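Local atomic coordinates of periplasmic binding protein/LacI transcriptional regulator (Burkholderia graminis C4D1M, PDB entry 5HQJ), a protein that binds the sugar D-arabinose between its two lobes and probably delivers such carbohydrates to an ABC transporter as its periplasmic solute-binding component. Residues K27-A32 / A282-Q287; Q75-L80 / I88-N93. One frame throughout, in Å; residues are numbered along the deposited sequence.

Contact 1 of 2, residues K27-A32 / A282-Q287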
ATOM      1  N   LYS A  27      23.906   8.333  17.951  1.00 43.01           N
ATOM      2  CA  LYS A  27      23.180   7.807  19.099  1.00 42.06           C
ATOM      3  C   LYS A  27      22.199   8.828  19.680  1.00 52.02           C
ATOM      4  O   LYS A  27      21.230   8.451  20.347  1.00 64.10           O
ATOM      5  CB  LYS A  27      24.160   7.353  20.183  1.00 57.70           C
ATOM      6  CG  LYS A  27      25.015   8.472  20.759  1.00 57.91           C
ATOM      7  CD  LYS A  27      25.783   8.003  21.981  1.00 60.45           C
ATOM      8  CE  LYS A  27      26.430   9.176  22.690  1.00 70.62           C
ATOM      9  NZ  LYS A  27      27.847   8.903  23.056  1.00 89.14           N
ATOM     10  N   ASP A  28      22.443  10.112  19.426  1.00 46.41           N
ATOM     11  CA  ASP A  28      21.518  11.164  19.861  1.00 48.88           C
ATOM     12  C   ASP A  28      20.395  11.407  18.850  1.00 47.20           C
ATOM     13  O   ASP A  28      19.454  12.166  19.129  1.00 37.05           O
ATOM     14  CB  ASP A  28      22.269  12.479  20.104  1.00 41.96           C
ATOM     15  CG  ASP A  28      23.390  12.332  21.106  1.00 48.01           C
ATOM     16  OD1 ASP A  28      23.186  11.635  22.127  1.00 46.84           O
ATOM     17  OD2 ASP A  28      24.474  12.908  20.860  1.00 47.60           O
ATOM     18  N   ILE A  29      20.488  10.767  17.684  1.00 51.12           N
ATOM     19  CA  ILE A  29      19.460  10.910  16.660  1.00 41.04           C
ATOM     20  C   ILE A  29      18.292  10.007  16.964  1.00 33.01           C
ATOM     21  O   ILE A  29      18.451   8.832  17.307  1.00 37.23           O
ATOM     22  CB  ILE A  29      19.976  10.588  15.258  1.00 34.57           C
ATOM     23  CG1 ILE A  29      21.083  11.560  14.867  1.00 34.09           C
ATOM     24  CG2 ILE A  29      18.843  10.696  14.218  1.00 27.81           C
ATOM     25  CD1 ILE A  29      21.742  11.246  13.527  1.00 28.77           C
ATOM     26  N   SER A  30      17.108  10.577  16.820  1.00 30.10           N
ATOM     27  CA  SER A  30      15.868   9.897  17.115  1.00 31.63           C
ATOM     28  C   SER A  30      14.959  10.025  15.908  1.00 41.71           C
ATOM     29  O   SER A  30      14.686  11.145  15.448  1.00 28.87           O
ATOM     30  CB  SER A  30      15.204  10.505  18.352  1.00 42.97           C
ATOM     31  OG  SER A  30      14.214   9.649  18.878  1.00 52.30           O
ATOM     32  N   VAL A  31      14.502   8.877  15.404  1.00 33.10           N
ATOM     33  CA  VAL A  31      13.583   8.816  14.273  1.00 27.15           C
ATOM     34  C   VAL A  31      12.398   7.928  14.597  1.00 24.01           C
ATOM     35  O   VAL A  31      12.519   6.929  15.306  1.00 23.56           O
ATOM     36  CB  VAL A  31      14.280   8.294  12.991  1.00 26.19           C
ATOM     37  CG1 VAL A  31      15.410   9.228  12.614  1.00 27.31           C
ATOM     38  CG2 VAL A  31      14.785   6.839  13.142  1.00 27.15           C
ATOM     39  N   ALA A  32      11.264   8.291  14.034  1.00 23.86           N
ATOM     40  CA  ALA A  32      10.017   7.607  14.248  1.00 23.41           C
ATOM     41  C   ALA A  32       9.391   7.266  12.894  1.00 26.07           C
ATOM     42  O   ALA A  32       9.404   8.099  11.985  1.00 25.05           O
ATOM     43  CB  ALA A  32       9.077   8.464  15.086  1.00 25.41           C
ATOM     44  N   ALA A 282      19.952  11.328   6.664  1.00 32.63           N
ATOM     45  CA  ALA A 282      20.728  12.220   5.819  1.00 23.14           C
ATOM     46  C   ALA A 282      20.218  13.662   5.890  1.00 31.79           C
ATOM     47  O   ALA A 282      21.006  14.607   5.816  1.00 38.65           O
ATOM     48  CB  ALA A 282      20.704  11.734   4.401  1.00 28.85           C
ATOM     49  N   GLN A 283      18.906  13.829   6.020  1.00 33.59           N
ATOM     50  CA  GLN A 283      18.317  15.160   6.110  1.00 33.30           C
ATOM     51  C   GLN A 283      18.619  15.770   7.474  1.00 36.14           C
ATOM     52  O   GLN A 283      18.990  16.934   7.566  1.00 41.98           O
ATOM     53  CB  GLN A 283      16.813  15.106   5.864  1.00 25.57           C
ATOM     54  CG  GLN A 283      16.437  14.810   4.380  1.00 27.85           C
ATOM     55  CD  GLN A 283      14.944  14.558   4.198  1.00 36.12           C
ATOM     56  OE1 GLN A 283      14.154  14.815   5.104  1.00 48.15           O
ATOM     57  NE2 GLN A 283      14.555  14.038   3.033  1.00 51.65           N
ATOM     58  N   ILE A 284      18.468  14.958   8.519  1.00 32.23           N
ATOM     59  CA  ILE A 284      18.791  15.368   9.878  1.00 33.51           C
ATOM     60  C   ILE A 284      20.241  15.825   9.969  1.00 47.23           C
ATOM     61  O   ILE A 284      20.544  16.840  10.597  1.00 75.66           O
ATOM     62  CB  ILE A 284      18.549  14.216  10.874  1.00 31.81           C
ATOM     63  CG1 ILE A 284      17.050  13.938  10.996  1.00 27.23           C
ATOM     64  CG2 ILE A 284      19.139  14.549  12.245  1.00 36.80           C
ATOM     65  CD1 ILE A 284      16.708  12.628  11.624  1.00 22.95           C
ATOM     66  N   GLN A 285      21.137  15.079   9.335  1.00 29.86           N
ATOM     67  CA  GLN A 285      22.554  15.387   9.417  1.00 31.17           C
ATOM     68  C   GLN A 285      23.023  16.368   8.327  1.00 53.54           C
ATOM     69  O   GLN A 285      24.221  16.563   8.132  1.00 46.84           O
ATOM     70  CB  GLN A 285      23.362  14.091   9.368  1.00 28.15           C
ATOM     71  CG  GLN A 285      23.693  13.556  10.748  1.00 49.76           C
ATOM     72  CD  GLN A 285      24.584  12.331  10.718  1.00 77.11           C
ATOM     73  OE1 GLN A 285      24.782  11.713   9.670  1.00 83.99           O
ATOM     74  NE2 GLN A 285      25.133  11.975  11.877  1.00 84.07           N
ATOM     75  N   GLY A 286      22.072  16.992   7.635  1.00 64.78           N
ATOM     76  CA  GLY A 286      22.369  18.098   6.736  1.00 65.84           C
ATOM     77  C   GLY A 286      23.149  17.795   5.464  1.00 55.30           C
ATOM     78  O   GLY A 286      23.860  18.665   4.960  1.00 45.21           O
ATOM     79  N   GLN A 287      23.023  16.587   4.923  1.00 37.82           N
ATOM     80  CA  GLN A 287      23.706  16.269   3.671  1.00 42.45           C
ATOM     81  C   GLN A 287      22.786  15.605   2.664  1.00 48.47           C
ATOM     82  O   GLN A 287      23.231  14.855   1.801  1.00 50.33           O
ATOM     83  CB  GLN A 287      24.932  15.393   3.940  1.00 46.56           C
ATOM     84  CG  GLN A 287      24.700  14.204   4.851  1.00 48.68           C
ATOM     85  CD  GLN A 287      25.960  13.822   5.622  1.00 73.19           C
ATOM     86  OE1 GLN A 287      26.843  14.654   5.841  1.00 91.07           O
ATOM     87  NE2 GLN A 287      26.045  12.564   6.039  1.00 70.04           N
TER

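Contact 2 of 2, residues Q75-L80 / I88-N93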
ATOM      1  N   GLN A  75      -2.344  13.217  16.568  1.00 45.89           N
ATOM      2  CA  GLN A  75      -1.928  13.106  17.961  1.00 43.01           C
ATOM      3  C   GLN A  75      -0.512  12.555  18.060  1.00 37.11           C
ATOM      4  O   GLN A  75       0.297  13.056  18.849  1.00 46.55           O
ATOM      5  CB  GLN A  75      -2.898  12.222  18.757  1.00 47.12           C
ATOM      6  CG  GLN A  75      -4.154  12.949  19.196  1.00 70.04           C
ATOM      7  CD  GLN A  75      -3.847  14.155  20.070  1.00 72.89           C
ATOM      8  OE1 GLN A  75      -3.126  14.045  21.064  1.00 72.40           O
ATOM      9  NE2 GLN A  75      -4.367  15.323  19.682  1.00 65.13           N
ATOM     10  N   ILE A  76      -0.196  11.558  17.235  1.00 44.04           N
ATOM     11  CA  ILE A  76       1.135  10.946  17.271  1.00 44.88           C
ATOM     12  C   ILE A  76       2.231  11.941  16.906  1.00 33.86           C
ATOM     13  O   ILE A  76       3.290  11.970  17.535  1.00 35.76           O
ATOM     14  CB  ILE A  76       1.231   9.738  16.331  1.00 42.21           C
ATOM     15  CG1 ILE A  76       0.379   8.591  16.872  1.00 39.66           C
ATOM     16  CG2 ILE A  76       2.689   9.281  16.211  1.00 38.31           C
ATOM     17  CD1 ILE A  76       0.260   7.399  15.932  1.00 36.33           C
ATOM     18  N   ILE A  77       1.984  12.762  15.895  1.00 34.14           N
ATOM     19  CA  ILE A  77       2.994  13.720  15.466  1.00 37.68           C
ATOM     20  C   ILE A  77       3.202  14.810  16.534  1.00 37.31           C
ATOM     21  O   ILE A  77       4.336  15.213  16.774  1.00 37.68           O
ATOM     22  CB  ILE A  77       2.632  14.332  14.072  1.00 34.28           C
ATOM     23  CG1 ILE A  77       2.650  13.218  13.010  1.00 32.80           C
ATOM     24  CG2 ILE A  77       3.638  15.401  13.675  1.00 34.92           C
ATOM     25  CD1 ILE A  77       1.896  13.533  11.750  1.00 35.20           C
ATOM     26  N   GLU A  78       2.149  15.232  17.235  1.00 55.70           N
ATOM     27  CA  GLU A  78       2.325  16.239  18.289  1.00 56.15           C
ATOM     28  C   GLU A  78       3.223  15.723  19.416  1.00 40.99           C
ATOM     29  O   GLU A  78       4.099  16.452  19.890  1.00 44.17           O
ATOM     30  CB  GLU A  78       0.975  16.683  18.861  1.00 69.31           C
ATOM     31  CG  GLU A  78      -0.065  16.971  17.792  1.00 60.22           C
ATOM     32  CD  GLU A  78      -1.078  18.009  18.204  1.00 60.78           C
ATOM     33  OE1 GLU A  78      -1.765  17.795  19.231  1.00 58.84           O
ATOM     34  OE2 GLU A  78      -1.190  19.038  17.489  1.00 60.41           O
ATOM     35  N   ASP A  79       3.017  14.474  19.836  1.00 39.72           N
ATOM     36  CA  ASP A  79       3.899  13.844  20.821  1.00 43.06           C
ATOM     37  C   ASP A  79       5.342  13.886  20.358  1.00 46.94           C
ATOM     38  O   ASP A  79       6.245  14.220  21.119  1.00 71.43           O
ATOM     39  CB  ASP A  79       3.501  12.392  21.069  1.00 41.32           C
ATOM     40  CG  ASP A  79       2.141  12.254  21.711  1.00 57.39           C
ATOM     41  OD1 ASP A  79       1.971  11.316  22.518  1.00 72.95           O
ATOM     42  OD2 ASP A  79       1.244  13.071  21.413  1.00 72.80           O
ATOM     43  N   LEU A  80       5.549  13.538  19.092  1.00 44.93           N
ATOM     44  CA  LEU A  80       6.884  13.505  18.531  1.00 35.85           C
ATOM     45  C   LEU A  80       7.491  14.891  18.488  1.00 37.61           C
ATOM     46  O   LEU A  80       8.678  15.054  18.755  1.00 37.90           O
ATOM     47  CB  LEU A  80       6.853  12.876  17.135  1.00 33.60           C
ATOM     48  CG  LEU A  80       6.520  11.366  17.120  1.00 38.06           C
ATOM     49  CD1 LEU A  80       6.435  10.818  15.697  1.00 31.22           C
ATOM     50  CD2 LEU A  80       7.516  10.532  17.915  1.00 33.47           C
ATOM     51  N   ILE A  88      10.598  12.105  11.245  1.00 26.13           N
ATOM     52  CA  ILE A  88       9.340  11.385  11.162  1.00 25.38           C
ATOM     53  C   ILE A  88       9.082  10.932   9.730  1.00 27.69           C
ATOM     54  O   ILE A  88       9.054  11.754   8.801  1.00 28.80           O
ATOM     55  CB  ILE A  88       8.149  12.244  11.598  1.00 27.20           C
ATOM     56  CG1 ILE A  88       8.359  12.779  13.014  1.00 29.13           C
ATOM     57  CG2 ILE A  88       6.853  11.439  11.475  1.00 28.53           C
ATOM     58  CD1 ILE A  88       7.326  13.808  13.437  1.00 31.18           C
ATOM     59  N   ALA A  89       8.862   9.637   9.565  1.00 27.35           N
ATOM     60  CA  ALA A  89       8.388   9.079   8.304  1.00 20.44           C
ATOM     61  C   ALA A  89       7.010   8.493   8.547  1.00 27.78           C
ATOM     62  O   ALA A  89       6.789   7.759   9.529  1.00 21.49           O
ATOM     63  CB  ALA A  89       9.342   8.013   7.770  1.00 21.05           C
ATOM     64  N   ILE A  90       6.079   8.827   7.658  1.00 21.91           N
ATOM     65  CA  ILE A  90       4.705   8.413   7.830  1.00 24.16           C
ATOM     66  C   ILE A  90       4.075   7.941   6.519  1.00 20.55           C
ATOM     67  O   ILE A  90       4.276   8.520   5.451  1.00 19.98           O
ATOM     68  CB  ILE A  90       3.869   9.568   8.456  1.00 23.34           C
ATOM     69  CG1 ILE A  90       2.415   9.121   8.653  1.00 23.88           C
ATOM     70  CG2 ILE A  90       3.974  10.857   7.614  1.00 25.90           C
ATOM     71  CD1 ILE A  90       1.509  10.146   9.335  1.00 26.06           C
ATOM     72  N   SER A  91       3.335   6.846   6.619  1.00 19.65           N
ATOM     73  CA  SER A  91       2.348   6.460   5.613  1.00 20.52           C
ATOM     74  C   SER A  91       0.958   6.993   6.022  1.00 26.39           C
ATOM     75  O   SER A  91       0.432   6.627   7.085  1.00 21.81           O
ATOM     76  CB  SER A  91       2.315   4.939   5.476  1.00 19.94           C
ATOM     77  OG  SER A  91       1.353   4.556   4.528  1.00 18.87           O
ATOM     78  N   VAL A  92       0.363   7.836   5.177  1.00 26.16           N
ATOM     79  CA  VAL A  92      -0.836   8.618   5.539  1.00 23.79           C
ATOM     80  C   VAL A  92      -2.156   7.973   5.122  1.00 24.02           C
ATOM     81  O   VAL A  92      -2.358   7.609   3.972  1.00 26.61           O
ATOM     82  CB  VAL A  92      -0.757  10.010   4.898  1.00 26.70           C
ATOM     83  CG1 VAL A  92      -1.910  10.865   5.329  1.00 26.80           C
ATOM     84  CG2 VAL A  92       0.549  10.667   5.283  1.00 24.74           C
ATOM     85  N   ASN A  93      -3.075   7.858   6.077  1.00 31.58           N
ATOM     86  CA  ASN A  93      -4.371   7.275   5.769  1.00 27.57           C
ATOM     87  C   ASN A  93      -5.249   8.208   4.941  1.00 28.18           C
ATOM     88  O   ASN A  93      -5.889   7.778   3.983  1.00 31.02           O
ATOM     89  CB  ASN A  93      -5.094   6.878   7.053  1.00 26.56           C
ATOM     90  CG  ASN A  93      -4.761   5.448   7.496  1.00 25.25           C
ATOM     91  OD1 ASN A  93      -4.948   4.476   6.746  1.00 28.88           O
ATOM     92  ND2 ASN A  93      -4.296   5.325   8.700  1.00 26.68           N
TER

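Contact 1 of 2, residues K27-A32 / A282-Q287
I284 meets both I29 and V31 through a single methyl group, its CD1. That carbon lies 3.9 Å from CG2 of I29 and 3.8 Å from CG1 of V31, so the end of the isoleucine rests against two branches presented by alternate residues of the chain. The side chains of I29 and I284 lie alongside one another, pointing in opposite senses, whereas V31 slants across I284. The third pair is of another kind: the CD1 methyl of I29 abuts the amide end of Q285, 3.8 Å from NE2, with the two side chains roughly perpendicular. I29 therefore divides its branches, CG2 going to I284 and CD1 to Q285. Its chi1 of -62° explains the division, because CG2 is turned opposite the backbone N while CG1, carrying CD1, lies beside it.

No hydrogen bond joins 27-32 to 282-287, and the 163 Å² buried between them comes mainly from the two isoleucines. The amide of Q285 is nevertheless tied elsewhere: NE2 bonds to the backbone O of K24, just upstream of 27-32, a bond that tethers the NH2 end of the amide beside the I29 methyl. Backbone hydrogen bonds tie I29 to K59, and V31 to K59 and Q61, along the neighbouring strand 59-62, and I284 also touches D86 and K111.

Further out, the helix ending at I284 is closed by a Schellman motif. Q287 N bonds to A282 O at 3.0 Å and G286 N to Q283 O at 3.1 Å, with G286 at the C-prime position and at positive phi (69°). The contact thus joins the C-terminal end of helix 269-284 to the start of strand 30-34, elements from distant parts of the sequence, as expected of a periplasmic binding protein lobe in which helices flank a parallel sheet.

Contact 2 of 2, residues Q75-L80 / I88-N93
The ethyl arm of I88 reaches toward helix 71-82 and fits between I77 and L80, residues about one helical turn apart. Its CD1 lies 3.8 Å from CB of L80 and 4.0 Å from CG2 of I77, so the methyl fills the hollow between their side chains. L80 returns the contact nearer the I88 backbone, its CD1 methyl resting 3.8 Å from CG1 of I88; the two side chains cross at a slant. With chi1 at -56°, I88 sets CG1 opposite its carbonyl carbon, which carries the arm to this hollow.

Helix and strand run almost antiparallel (170°), their local axes 10.8 Å apart at closest approach. This is the return limb of a beta-alpha-beta crossover: helix 71-82 follows strand 59-62 and leads into strand 87-90, with strand 30-34 between the two parallel strands.

I77 bridges two strand residues by splitting its branches. While CG2 faces I88, the longer arm extends to I90, where the CD1 methyls of I77 and I90 stand 4.2 Å apart, the two arms meeting nearly square-on. M102 of helix 99-106 touches both I77 and I90, and I34 of the neighbouring strand adjoins I88 and I90.

Both contacts pack a helix on the same parallel sheet, in which strands 30-34 and 87-90 are neighbours; their centres are about 16 Å apart. They touch directly: A32 O lies 2.9 Å from A89 N, probably a hydrogen bond, and A32 CB packs against L80 CD1 at 3.6 Å. Contact 2 is the core contact, its four touching residues all buried. Contact 1 is only partly buried, with its centre about 26 Å from the chain centre against about 17 Å for contact 2. The chemistry follows: contact 2 is wholly aliphatic, whereas contact 1 adds a glutamine amide to its aliphatic pairs. In sequence, contact 2 is local and nested within the long loop that contact 1 closes.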